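Local coordinates for protein CbsA (Xanthomonas oryzae pv. oryzae, PDB 5XYH) that hydrolyses cellulose as an exoglucanase, probably releasing cellobiose from chain ends and so helping the bacterium degrade rice cell walls, at residues S25-V30 with A37-V42; W334-G339 with T408-H413; S61-R66 with N375-G380. All coordinates share one frame; numbering follows the deposited sequence.

Interaction 1: residues S25-V30 with A37-V42; sequences SSIVKV and AKMQVV
Met39 meets Ile27 and Val30 inside a helical hairpin, where helix 17-27 is followed by a short loop and then by helix 33-42. The chain turns back within a few residues, and the contact is mainly apolar. Met39 has the largest share of it. Its CG lies anti to the carbonyl carbon (chi1 -69°), and the chain beyond is extended, which carries the thioether across to the other segment. Ile27 lies alongside the base of this chain. The two side chains run past each other in opposite directions, with Ile27 CG1 3.6 Å from Met39 CB. The sulfur rests beside the same branch, Met39 SD being 3.9 Å from Ile27 CG1. Met39 SD is also 4.0 Å from the backbone atom Ile27 N, and CB of Ser26 borders the sulfur too. The hydroxyl of Ser26 has other work and bonds to His411 and Trp409. Further out, Ile27 CD1 comes within 4.1 Å of Gln40 CG, at the exposed side of the hairpin. Phe414 and Val415 of helix 411-419 also pack on Met39, so this side chain is shared by three helices. Lys36, in helix 33-42, adds a polar link by donating NZ to the carbonyl oxygens of Ile27 and Val30. At the far end of the thioether the approach is tip to tip, with Met39 CE 4.0 Å from Val30 CG1.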
ATOM      1  N   SER A  25      12.499 -14.378  13.513  1.00 14.95           N
ATOM      2  CA  SER A  25      13.582 -13.651  14.174  1.00 15.81           C
ATOM      3  C   SER A  25      13.082 -12.855  15.376  1.00 16.99           C
ATOM      4  O   SER A  25      13.850 -12.598  16.311  1.00 16.94           O
ATOM      5  CB  SER A  25      14.286 -12.727  13.163  1.00 15.64           C
ATOM      6  OG  SER A  25      13.616 -11.479  13.012  1.00 16.01           O
ATOM      7  N   SER A  26      11.803 -12.464  15.376  1.00 15.84           N
ATOM      8  CA  SER A  26      11.180 -11.777  16.504  1.00 15.39           C
ATOM      9  C   SER A  26      10.636 -12.744  17.548  1.00 16.54           C
ATOM     10  O   SER A  26      10.679 -12.451  18.749  1.00 17.03           O
ATOM     11  CB  SER A  26      10.033 -10.883  16.018  1.00 15.10           C
ATOM     12  OG  SER A  26      10.520  -9.666  15.488  1.00 14.98           O
ATOM     13  N   ILE A  27      10.084 -13.876  17.110  1.00 15.63           N
ATOM     14  CA  ILE A  27       9.557 -14.861  18.048  1.00 15.87           C
ATOM     15  C   ILE A  27      10.644 -15.304  19.025  1.00 17.37           C
ATOM     16  O   ILE A  27      10.416 -15.390  20.238  1.00 17.14           O
ATOM     17  CB  ILE A  27       8.959 -16.052  17.276  1.00 16.10           C
ATOM     18  CG1 ILE A  27       7.665 -15.640  16.580  1.00 14.86           C
ATOM     19  CG2 ILE A  27       8.736 -17.230  18.200  1.00 16.68           C
ATOM     20  CD1 ILE A  27       7.164 -16.675  15.607  1.00 15.42           C
ATOM     21  N   VAL A  28      11.847 -15.573  18.522  1.00 17.07           N
ATOM     22  CA  VAL A  28      12.878 -16.081  19.420  1.00 18.32           C
ATOM     23  C   VAL A  28      13.390 -15.015  20.380  1.00 18.05           C
ATOM     24  O   VAL A  28      14.003 -15.365  21.389  1.00 19.11           O
ATOM     25  CB  VAL A  28      14.037 -16.704  18.625  1.00 18.62           C
ATOM     26  CG1 VAL A  28      13.507 -17.833  17.746  1.00 18.56           C
ATOM     27  CG2 VAL A  28      14.748 -15.652  17.808  1.00 18.61           C
ATOM     28  N   LYS A  29      13.158 -13.724  20.105  1.00 17.39           N
ATOM     29  CA  LYS A  29      13.599 -12.662  21.013  1.00 17.93           C
ATOM     30  C   LYS A  29      12.642 -12.423  22.176  1.00 19.67           C
ATOM     31  O   LYS A  29      13.068 -11.880  23.202  1.00 21.04           O
ATOM     32  CB  LYS A  29      13.780 -11.332  20.268  1.00 18.61           C
ATOM     33  CG  LYS A  29      14.958 -11.296  19.305  1.00 19.36           C
ATOM     34  CD  LYS A  29      14.957 -10.027  18.456  1.00 19.01           C
ATOM     35  CE  LYS A  29      16.156 -10.004  17.514  1.00 20.66           C
ATOM     36  NZ  LYS A  29      16.110  -8.880  16.544  1.00 21.12           N
ATOM     37  N   VAL A  30      11.359 -12.785  22.043  1.00 18.10           N
ATOM     38  CA  VAL A  30      10.355 -12.494  23.062  1.00 19.56           C
ATOM     39  C   VAL A  30      10.139 -13.740  23.912  1.00 19.11           C
ATOM     40  O   VAL A  30      10.117 -14.862  23.390  1.00 19.09           O
ATOM     41  CB  VAL A  30       9.030 -12.021  22.425  1.00 18.92           C
ATOM     42  CG1 VAL A  30       9.260 -10.827  21.490  1.00 18.84           C
ATOM     43  CG2 VAL A  30       8.368 -13.130  21.690  1.00 16.94           C
ATOM     44  N   ALA A  37       2.781 -16.724  20.300  1.00 15.59           N
ATOM     45  CA  ALA A  37       1.676 -17.379  19.606  1.00 16.54           C
ATOM     46  C   ALA A  37       0.976 -16.420  18.659  1.00 16.62           C
ATOM     47  O   ALA A  37       0.607 -16.800  17.548  1.00 16.75           O
ATOM     48  CB  ALA A  37       0.681 -17.948  20.619  1.00 16.42           C
ATOM     49  N   LYS A  38       0.761 -15.179  19.098  1.00 15.59           N
ATOM     50  CA  LYS A  38       0.173 -14.183  18.216  1.00 15.81           C
ATOM     51  C   LYS A  38       1.059 -13.939  17.002  1.00 16.17           C
ATOM     52  O   LYS A  38       0.552 -13.716  15.899  1.00 15.53           O
ATOM     53  CB  LYS A  38      -0.080 -12.889  18.991  1.00 15.37           C
ATOM     54  CG  LYS A  38      -1.214 -13.003  20.005  1.00 17.35           C
ATOM     55  CD  LYS A  38      -1.310 -11.763  20.902  1.00 19.70           C
ATOM     56  CE  LYS A  38      -2.247 -12.028  22.080  1.00 20.81           C
ATOM     57  NZ  LYS A  38      -2.231 -10.941  23.095  1.00 24.13           N
ATOM     58  N   MET A  39       2.380 -14.023  17.180  1.00 14.80           N
ATOM     59  CA  MET A  39       3.295 -13.856  16.058  1.00 15.20           C
ATOM     60  C   MET A  39       3.255 -15.058  15.120  1.00 15.34           C
ATOM     61  O   MET A  39       3.388 -14.896  13.904  1.00 15.05           O
ATOM     62  CB  MET A  39       4.717 -13.616  16.581  1.00 14.67           C
ATOM     63  CG  MET A  39       4.890 -12.275  17.264  1.00 14.91           C
ATOM     64  SD  MET A  39       6.570 -12.166  17.891  1.00 14.24           S
ATOM     65  CE  MET A  39       6.664 -10.481  18.510  1.00 15.51           C
ATOM     66  N   GLN A  40       3.072 -16.270  15.663  1.00 16.06           N
ATOM     67  CA  GLN A  40       2.872 -17.449  14.816  1.00 16.64           C
ATOM     68  C   GLN A  40       1.656 -17.276  13.916  1.00 15.76           C
ATOM     69  O   GLN A  40       1.694 -17.621  12.733  1.00 15.61           O
ATOM     70  CB  GLN A  40       2.707 -18.711  15.667  1.00 17.90           C
ATOM     71  CG  GLN A  40       3.950 -19.136  16.439  1.00 20.53           C
ATOM     72  CD  GLN A  40       3.655 -20.170  17.550  1.00 26.96           C
ATOM     73  OE1 GLN A  40       2.740 -20.000  18.370  1.00 29.57           O
ATOM     74  NE2 GLN A  40       4.441 -21.247  17.572  1.00 29.32           N
ATOM     75  N   VAL A  41       0.568 -16.738  14.466  1.00 15.68           N
ATOM     76  CA  VAL A  41      -0.636 -16.500  13.679  1.00 15.94           C
ATOM     77  C   VAL A  41      -0.375 -15.446  12.610  1.00 15.13           C
ATOM     78  O   VAL A  41      -0.789 -15.596  11.451  1.00 15.62           O
ATOM     79  CB  VAL A  41      -1.795 -16.084  14.603  1.00 16.77           C
ATOM     80  CG1 VAL A  41      -3.016 -15.689  13.772  1.00 16.58           C
ATOM     81  CG2 VAL A  41      -2.134 -17.205  15.580  1.00 17.60           C
ATOM     82  N   VAL A  42       0.310 -14.368  12.980  1.00 14.42           N
ATOM     83  CA  VAL A  42       0.583 -13.294  12.029  1.00 15.08           C
ATOM     84  C   VAL A  42       1.359 -13.823  10.827  1.00 15.02           C
ATOM     85  O   VAL A  42       1.031 -13.504   9.675  1.00 15.18           O
ATOM     86  CB  VAL A  42       1.317 -12.140  12.737  1.00 14.39           C
ATOM     87  CG1 VAL A  42       1.963 -11.199  11.733  1.00 14.76           C
ATOM     88  CG2 VAL A  42       0.339 -11.385  13.631  1.00 15.32           C
TER

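Interaction 2: residues W334-G339 with T408-H413; sequences WCNQSG and TWFHAH
His413 and Gln337 make the one direct hydrogen bond of this buried contact. His413 NE2 donates to Gln337 O at 2.7 Å, with an N-H...O angle of 149°. The acceptor lies at the edge of the imidazole, close to the ring plane, but the donor sits above the carbonyl plane and not on a lone pair. CG of His413 is anti to its backbone N (chi1 -154°), which sends the ring from the first turn of helix 411-419 toward the loop. Gln416 NE2 also donates to Gln337 O, so two side chains of this helix grip one backbone oxygen. Gln337 turns its own amide back along the loop, and NE2 donates to Cys335 O at 2.9 Å. The same NE2 also reaches Thr397 O. In this glycosyl hydrolase family 6 domain, a variant of the beta/alpha barrel, the loop lies between helix 316-323 and strand 347-351, and a disulfide from Cys335 to Cys385 ties it down. A CH-pi contact comes next. CA of Asn336 stands over one face of the imidazole, 4.1 Å from the centroid of the His413 ring. The remaining contacts are van der Waals. The Asn336 amide approaches the Phe410 ring with the two planes 75° apart, and Asn336 ND2 lies 3.7 Å from Phe410 CE2. OD1 of that amide accepts from the backbone N of Asp367. Phe410 occupies the N-cap position of the helix, and His413 CB lies 3.6 Å above one face of the Phe410 ring.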
ATOM      1  N   TRP A 334       3.705   9.115   7.360  1.00 13.43           N
ATOM      2  CA  TRP A 334       3.598   7.807   6.747  1.00 13.02           C
ATOM      3  C   TRP A 334       4.639   6.800   7.210  1.00 13.58           C
ATOM      4  O   TRP A 334       4.549   5.632   6.825  1.00 12.75           O
ATOM      5  CB  TRP A 334       3.723   7.944   5.230  1.00 14.23           C
ATOM      6  CG  TRP A 334       4.998   8.661   4.809  1.00 13.62           C
ATOM      7  CD1 TRP A 334       5.157  10.002   4.622  1.00 14.85           C
ATOM      8  CD2 TRP A 334       6.276   8.064   4.526  1.00 13.76           C
ATOM      9  NE1 TRP A 334       6.450  10.281   4.234  1.00 14.32           N
ATOM     10  CE2 TRP A 334       7.155   9.108   4.164  1.00 14.49           C
ATOM     11  CE3 TRP A 334       6.758   6.746   4.529  1.00 14.30           C
ATOM     12  CZ2 TRP A 334       8.485   8.877   3.817  1.00 14.15           C
ATOM     13  CZ3 TRP A 334       8.085   6.517   4.188  1.00 13.86           C
ATOM     14  CH2 TRP A 334       8.931   7.577   3.830  1.00 14.27           C
ATOM     15  N   CYS A 335       5.637   7.200   7.991  1.00 13.18           N
ATOM     16  CA  CYS A 335       6.779   6.324   8.204  1.00 13.30           C
ATOM     17  C   CYS A 335       6.812   5.747   9.613  1.00 13.04           C
ATOM     18  O   CYS A 335       6.785   6.499  10.597  1.00 12.63           O
ATOM     19  CB  CYS A 335       8.087   7.055   7.929  1.00 13.45           C
ATOM     20  SG  CYS A 335       9.435   5.955   8.382  1.00 15.47           S
ATOM     21  N   ASN A 336       6.899   4.415   9.698  1.00 13.21           N
ATOM     22  CA  ASN A 336       7.156   3.670  10.938  1.00 12.77           C
ATOM     23  C   ASN A 336       6.318   4.204  12.099  1.00 13.25           C
ATOM     24  O   ASN A 336       6.825   4.564  13.161  1.00 12.88           O
ATOM     25  CB  ASN A 336       8.652   3.693  11.285  1.00 12.80           C
ATOM     26  CG  ASN A 336       9.514   2.954  10.250  1.00 13.37           C
ATOM     27  OD1 ASN A 336       9.026   2.094   9.521  1.00 12.29           O
ATOM     28  ND2 ASN A 336      10.808   3.270  10.216  1.00 13.14           N
ATOM     29  N   GLN A 337       5.004   4.237  11.904  1.00 13.37           N
ATOM     30  CA  GLN A 337       4.181   5.040  12.806  1.00 13.11           C
ATOM     31  C   GLN A 337       4.037   4.372  14.173  1.00 12.81           C
ATOM     32  O   GLN A 337       3.813   3.162  14.271  1.00 12.14           O
ATOM     33  CB  GLN A 337       2.818   5.319  12.172  1.00 12.96           C
ATOM     34  CG  GLN A 337       2.892   6.404  11.085  1.00 12.92           C
ATOM     35  CD  GLN A 337       3.313   7.761  11.644  1.00 13.40           C
ATOM     36  OE1 GLN A 337       2.539   8.429  12.335  1.00 13.27           O
ATOM     37  NE2 GLN A 337       4.536   8.178  11.332  1.00 12.91           N
ATOM     38  N   SER A 338       4.224   5.159  15.233  1.00 13.18           N
ATOM     39  CA  SER A 338       4.045   4.635  16.576  1.00 13.88           C
ATOM     40  C   SER A 338       2.558   4.465  16.856  1.00 14.56           C
ATOM     41  O   SER A 338       1.703   5.094  16.223  1.00 14.19           O
ATOM     42  CB  SER A 338       4.677   5.561  17.615  1.00 15.34           C
ATOM     43  OG  SER A 338       4.115   6.854  17.553  1.00 16.18           O
ATOM     44  N   GLY A 339       2.247   3.589  17.807  1.00 14.35           N
ATOM     45  CA  GLY A 339       0.874   3.343  18.171  1.00 13.54           C
ATOM     46  C   GLY A 339       0.078   2.529  17.166  1.00 13.91           C
ATOM     47  O   GLY A 339      -0.970   1.984  17.520  1.00 15.35           O
ATOM     48  N   THR A 408      13.627  -3.669   5.519  1.00 13.73           N
ATOM     49  CA  THR A 408      14.233  -4.661   6.403  1.00 14.25           C
ATOM     50  C   THR A 408      13.533  -4.641   7.762  1.00 13.81           C
ATOM     51  O   THR A 408      12.808  -3.703   8.104  1.00 13.01           O
ATOM     52  CB  THR A 408      15.740  -4.415   6.577  1.00 13.88           C
ATOM     53  OG1 THR A 408      15.950  -3.246   7.374  1.00 13.32           O
ATOM     54  CG2 THR A 408      16.384  -4.205   5.230  1.00 14.51           C
ATOM     55  N   TRP A 409      13.770  -5.691   8.551  1.00 13.99           N
ATOM     56  CA  TRP A 409      12.922  -5.963   9.707  1.00 14.00           C
ATOM     57  C   TRP A 409      13.138  -4.972  10.847  1.00 13.76           C
ATOM     58  O   TRP A 409      14.273  -4.648  11.210  1.00 13.74           O
ATOM     59  CB  TRP A 409      13.182  -7.378  10.210  1.00 14.51           C
ATOM     60  CG  TRP A 409      12.087  -7.928  11.025  1.00 14.54           C
ATOM     61  CD1 TRP A 409      12.164  -8.342  12.321  1.00 14.49           C
ATOM     62  CD2 TRP A 409      10.731  -8.144  10.611  1.00 13.86           C
ATOM     63  NE1 TRP A 409      10.938  -8.800  12.743  1.00 14.43           N
ATOM     64  CE2 TRP A 409      10.045  -8.704  11.709  1.00 13.71           C
ATOM     65  CE3 TRP A 409      10.032  -7.933   9.414  1.00 13.68           C
ATOM     66  CZ2 TRP A 409       8.691  -9.045  11.654  1.00 13.15           C
ATOM     67  CZ3 TRP A 409       8.681  -8.285   9.358  1.00 13.11           C
ATOM     68  CH2 TRP A 409       8.029  -8.826  10.476  1.00 13.23           C
ATOM     69  N   PHE A 410      12.038  -4.542  11.457  1.00 13.00           N
ATOM     70  CA  PHE A 410      12.035  -3.543  12.522  1.00 13.44           C
ATOM     71  C   PHE A 410      11.336  -4.178  13.723  1.00 13.73           C
ATOM     72  O   PHE A 410      10.126  -4.030  13.901  1.00 12.29           O
ATOM     73  CB  PHE A 410      11.346  -2.254  12.034  1.00 12.46           C
ATOM     74  CG  PHE A 410      11.516  -1.059  12.944  1.00 12.56           C
ATOM     75  CD1 PHE A 410      12.152  -1.163  14.175  1.00 12.86           C
ATOM     76  CD2 PHE A 410      11.030   0.183  12.549  1.00 11.87           C
ATOM     77  CE1 PHE A 410      12.287  -0.055  14.995  1.00 13.49           C
ATOM     78  CE2 PHE A 410      11.159   1.289  13.360  1.00 12.69           C
ATOM     79  CZ  PHE A 410      11.798   1.173  14.584  1.00 13.39           C
ATOM     80  N   HIS A 411      12.123  -4.886  14.547  1.00 14.17           N
ATOM     81  CA  HIS A 411      11.565  -5.668  15.649  1.00 14.38           C
ATOM     82  C   HIS A 411      10.665  -4.836  16.561  1.00 13.83           C
ATOM     83  O   HIS A 411       9.572  -5.283  16.936  1.00 12.92           O
ATOM     84  CB  HIS A 411      12.702  -6.310  16.451  1.00 15.58           C
ATOM     85  CG  HIS A 411      12.240  -7.054  17.663  1.00 16.14           C
ATOM     86  ND1 HIS A 411      11.541  -8.240  17.586  1.00 16.03           N
ATOM     87  CD2 HIS A 411      12.381  -6.786  18.983  1.00 16.50           C
ATOM     88  CE1 HIS A 411      11.261  -8.665  18.804  1.00 15.94           C
ATOM     89  NE2 HIS A 411      11.766  -7.805  19.670  1.00 16.76           N
ATOM     90  N   ALA A 412      11.086  -3.616  16.918  1.00 13.10           N
ATOM     91  CA  ALA A 412      10.281  -2.821  17.844  1.00 14.02           C
ATOM     92  C   ALA A 412       8.931  -2.439  17.236  1.00 13.05           C
ATOM     93  O   ALA A 412       7.903  -2.502  17.918  1.00 11.65           O
ATOM     94  CB  ALA A 412      11.042  -1.575  18.286  1.00 13.22           C
ATOM     95  N   HIS A 413       8.910  -2.043  15.960  1.00 13.20           N
ATOM     96  CA  HIS A 413       7.629  -1.763  15.299  1.00 11.88           C
ATOM     97  C   HIS A 413       6.758  -3.010  15.220  1.00 12.62           C
ATOM     98  O   HIS A 413       5.522  -2.931  15.310  1.00 11.63           O
ATOM     99  CB  HIS A 413       7.864  -1.211  13.896  1.00 12.26           C
ATOM    100  CG  HIS A 413       6.752  -0.345  13.393  1.00 12.57           C
ATOM    101  ND1 HIS A 413       6.361  -0.330  12.073  1.00 12.47           N
ATOM    102  CD2 HIS A 413       5.963   0.552  14.030  1.00 13.10           C
ATOM    103  CE1 HIS A 413       5.371   0.532  11.917  1.00 12.51           C
ATOM    104  NE2 HIS A 413       5.116   1.090  13.088  1.00 13.02           N
TER

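Interaction 3: residues S61-R66 with N375-G380; sequences SRNAGR and NKQGKG
A type I' beta turn from Asn63 to Arg66 faces an Asx turn headed by Asn375, and Asn63 and Gln377 meet between them. The contact is small, and water completes it. Asn63 OD1 and Gln377 NE2 are 3.3 Å apart, but the angle is too poor for a direct hydrogen bond. Their side chains cross at about a right angle, with the amide planes 40° apart. A water molecule bridges the two amides instead. It donates to Asn63 OD1 at 2.9 Å and accepts from Gln377 NE2 at 2.8 Å. Asn63 has CG anti to its backbone N (chi1 -166°), which swings its amide toward Gln377, and OD1 takes the water. Ala64 adds a light van der Waals touch, its CB lying 4.1 Å from Gln377 NE2. The other end of the Gln377 amide is held from its own loop, because Lys379 NZ donates to Gln377 OE1 at 3.1 Å. That donor stands above the carbonyl plane, and NZ also bonds to Ala406 O. Together the water and the lysine limit rotation of the amide. Asn375 fixes the shape of the loop behind it. Its OD1 accepts from Gln377 N at 2.9 Å, which makes the Asx turn, and also from Lys379 N, whose bond is nearly straight at 171° and lies on a lone pair. Asn375 ND2 returns a bond to Lys379 O at 2.8 Å. In the fold, residues 61-66 lie in the link from helix 54-58 to helix 69-79. Residues 375-380 belong to the long loop between strand 354-358 and helix 411-419.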
ATOM      1  N   SER A  61      21.892 -13.074  -3.379  1.00 20.21           N
ATOM      2  CA  SER A  61      22.854 -12.058  -2.981  1.00 20.09           C
ATOM      3  C   SER A  61      22.544 -10.710  -3.612  1.00 19.50           C
ATOM      4  O   SER A  61      23.046  -9.687  -3.144  1.00 19.66           O
ATOM      5  CB  SER A  61      24.274 -12.498  -3.329  1.00 21.79           C
ATOM      6  OG  SER A  61      24.403 -12.726  -4.712  1.00 24.12           O
ATOM      7  N   ARG A  62      21.697 -10.675  -4.638  1.00 20.12           N
ATOM      8  CA  ARG A  62      21.299  -9.393  -5.185  1.00 18.59           C
ATOM      9  C   ARG A  62      20.200  -8.727  -4.370  1.00 18.78           C
ATOM     10  O   ARG A  62      19.940  -7.546  -4.581  1.00 17.75           O
ATOM     11  CB  ARG A  62      20.860  -9.551  -6.641  1.00 18.73           C
ATOM     12  CG  ARG A  62      22.023  -9.893  -7.575  1.00 21.08           C
ATOM     13  CD  ARG A  62      21.577 -10.168  -9.009  1.00 20.01           C
ATOM     14  NE  ARG A  62      21.031  -8.987  -9.675  1.00 18.96           N
ATOM     15  CZ  ARG A  62      20.742  -8.929 -10.972  1.00 19.37           C
ATOM     16  NH1 ARG A  62      20.951  -9.979 -11.756  1.00 19.55           N
ATOM     17  NH2 ARG A  62      20.241  -7.818 -11.486  1.00 19.86           N
ATOM     18  N   ASN A  63      19.553  -9.432  -3.441  1.00 18.47           N
ATOM     19  CA  ASN A  63      18.494  -8.749  -2.696  1.00 18.55           C
ATOM     20  C   ASN A  63      18.383  -9.306  -1.275  1.00 18.97           C
ATOM     21  O   ASN A  63      17.384  -9.900  -0.884  1.00 17.94           O
ATOM     22  CB  ASN A  63      17.155  -8.831  -3.434  1.00 18.38           C
ATOM     23  CG  ASN A  63      16.135  -7.870  -2.871  1.00 17.49           C
ATOM     24  OD1 ASN A  63      16.481  -6.750  -2.479  1.00 17.91           O
ATOM     25  ND2 ASN A  63      14.872  -8.302  -2.814  1.00 16.71           N
ATOM     26  N   ALA A  64      19.435  -9.080  -0.483  1.00 18.74           N
ATOM     27  CA  ALA A  64      19.423  -9.319   0.964  1.00 19.41           C
ATOM     28  C   ALA A  64      19.032 -10.753   1.320  1.00 18.35           C
ATOM     29  O   ALA A  64      18.442 -11.000   2.378  1.00 18.70           O
ATOM     30  CB  ALA A  64      18.500  -8.327   1.682  1.00 19.71           C
ATOM     31  N   GLY A  65      19.363 -11.709   0.451  1.00 18.31           N
ATOM     32  CA  GLY A  65      19.042 -13.105   0.670  1.00 18.24           C
ATOM     33  C   GLY A  65      17.611 -13.504   0.381  1.00 19.19           C
ATOM     34  O   GLY A  65      17.264 -14.674   0.575  1.00 17.69           O
ATOM     35  N   ARG A  66      16.764 -12.580  -0.069  1.00 17.88           N
ATOM     36  CA  ARG A  66      15.370 -12.919  -0.315  1.00 17.18           C
ATOM     37  C   ARG A  66      15.239 -13.855  -1.520  1.00 17.64           C
ATOM     38  O   ARG A  66      16.139 -13.969  -2.353  1.00 17.68           O
ATOM     39  CB  ARG A  66      14.549 -11.649  -0.552  1.00 17.03           C
ATOM     40  CG  ARG A  66      14.404 -10.761   0.661  1.00 15.97           C
ATOM     41  CD  ARG A  66      13.584  -9.518   0.328  1.00 16.62           C
ATOM     42  NE  ARG A  66      13.305  -8.689   1.503  1.00 16.08           N
ATOM     43  CZ  ARG A  66      12.185  -8.746   2.212  1.00 15.63           C
ATOM     44  NH1 ARG A  66      11.231  -9.601   1.873  1.00 16.30           N
ATOM     45  NH2 ARG A  66      12.018  -7.948   3.261  1.00 14.93           N
ATOM     46  N   ASN A 375      24.808   0.917   3.933  1.00 14.09           N
ATOM     47  CA  ASN A 375      24.166  -0.246   3.349  1.00 15.17           C
ATOM     48  C   ASN A 375      24.559  -0.316   1.886  1.00 16.60           C
ATOM     49  O   ASN A 375      24.976   0.679   1.285  1.00 15.57           O
ATOM     50  CB  ASN A 375      22.641  -0.196   3.509  1.00 15.16           C
ATOM     51  CG  ASN A 375      21.993   0.836   2.611  1.00 16.42           C
ATOM     52  OD1 ASN A 375      21.546   0.518   1.506  1.00 17.59           O
ATOM     53  ND2 ASN A 375      21.944   2.087   3.075  1.00 14.10           N
ATOM     54  N   LYS A 376      24.428  -1.511   1.315  1.00 17.81           N
ATOM     55  CA  LYS A 376      24.790  -1.711  -0.079  1.00 18.98           C
ATOM     56  C   LYS A 376      23.588  -1.731  -1.012  1.00 19.34           C
ATOM     57  O   LYS A 376      23.740  -2.098  -2.177  1.00 21.80           O
ATOM     58  CB  LYS A 376      25.600  -3.001  -0.238  1.00 20.60           C
ATOM     59  CG  LYS A 376      26.859  -3.009   0.616  1.00 20.86           C
ATOM     60  CD  LYS A 376      27.824  -1.895   0.205  1.00 20.13           C
ATOM     61  CE  LYS A 376      28.542  -2.268  -1.085  1.00 20.96           C
ATOM     62  NZ  LYS A 376      29.186  -3.607  -0.949  1.00 22.42           N
ATOM     63  N   GLN A 377      22.409  -1.318  -0.549  1.00 19.52           N
ATOM     64  CA  GLN A 377      21.226  -1.285  -1.402  1.00 19.51           C
ATOM     65  C   GLN A 377      20.851   0.115  -1.847  1.00 19.63           C
ATOM     66  O   GLN A 377      19.815   0.289  -2.494  1.00 20.35           O
ATOM     67  CB  GLN A 377      20.038  -1.914  -0.693  1.00 20.35           C
ATOM     68  CG  GLN A 377      20.211  -3.374  -0.367  1.00 21.08           C
ATOM     69  CD  GLN A 377      18.944  -3.943   0.214  1.00 22.06           C
ATOM     70  OE1 GLN A 377      18.510  -3.553   1.316  1.00 20.39           O
ATOM     71  NE2 GLN A 377      18.306  -4.843  -0.538  1.00 21.53           N
ATOM     72  N   GLY A 378      21.652   1.118  -1.514  1.00 18.92           N
ATOM     73  CA  GLY A 378      21.312   2.470  -1.910  1.00 19.14           C
ATOM     74  C   GLY A 378      20.091   3.018  -1.215  1.00 18.34           C
ATOM     75  O   GLY A 378      19.325   3.782  -1.821  1.00 18.35           O
ATOM     76  N   LYS A 379      19.873   2.643   0.039  1.00 16.83           N
ATOM     77  CA  LYS A 379      18.736   3.148   0.798  1.00 16.87           C
ATOM     78  C   LYS A 379      19.169   4.310   1.682  1.00 16.11           C
ATOM     79  O   LYS A 379      20.109   4.182   2.470  1.00 15.79           O
ATOM     80  CB  LYS A 379      18.100   2.025   1.610  1.00 16.06           C
ATOM     81  CG  LYS A 379      17.452   1.022   0.672  1.00 16.04           C
ATOM     82  CD  LYS A 379      17.074  -0.277   1.343  1.00 16.71           C
ATOM     83  CE  LYS A 379      16.190  -1.135   0.407  1.00 17.38           C
ATOM     84  NZ  LYS A 379      15.660  -2.367   1.116  1.00 17.93           N
ATOM     85  N   GLY A 380      18.472   5.433   1.549  1.00 14.76           N
ATOM     86  CA  GLY A 380      18.886   6.690   2.131  1.00 15.24           C
ATOM     87  C   GLY A 380      18.145   7.045   3.404  1.00 14.57           C
ATOM     88  O   GLY A 380      17.631   6.179   4.124  1.00 14.01           O
TER
HETATM   89  O   HOH W   1      15.726  -5.731   0.116  1.00 19.78           O

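From the N terminus, interaction 1 comes first and closes a short local loop between helices 17-27 and 33-42. It is complete before the other two begin. Interaction 3 opens next at residues 61-66, and interaction 2 opens at 334-339. Interaction 3 then closes at 375-380 and interaction 2 at 408-413, so these two long-range closures cross. Interaction 3 ties the long loop after strand 354-358 to the link between helices 54-58 and 69-79. Interaction 2 ties the start of helix 411-419 to the loop before strand 347-351. Interactions 1 and 2 touch, because residues 408-413 pack against the end of helix 17-27. Interaction 3 stands apart, its nearest atoms about 5 Å from interaction 2.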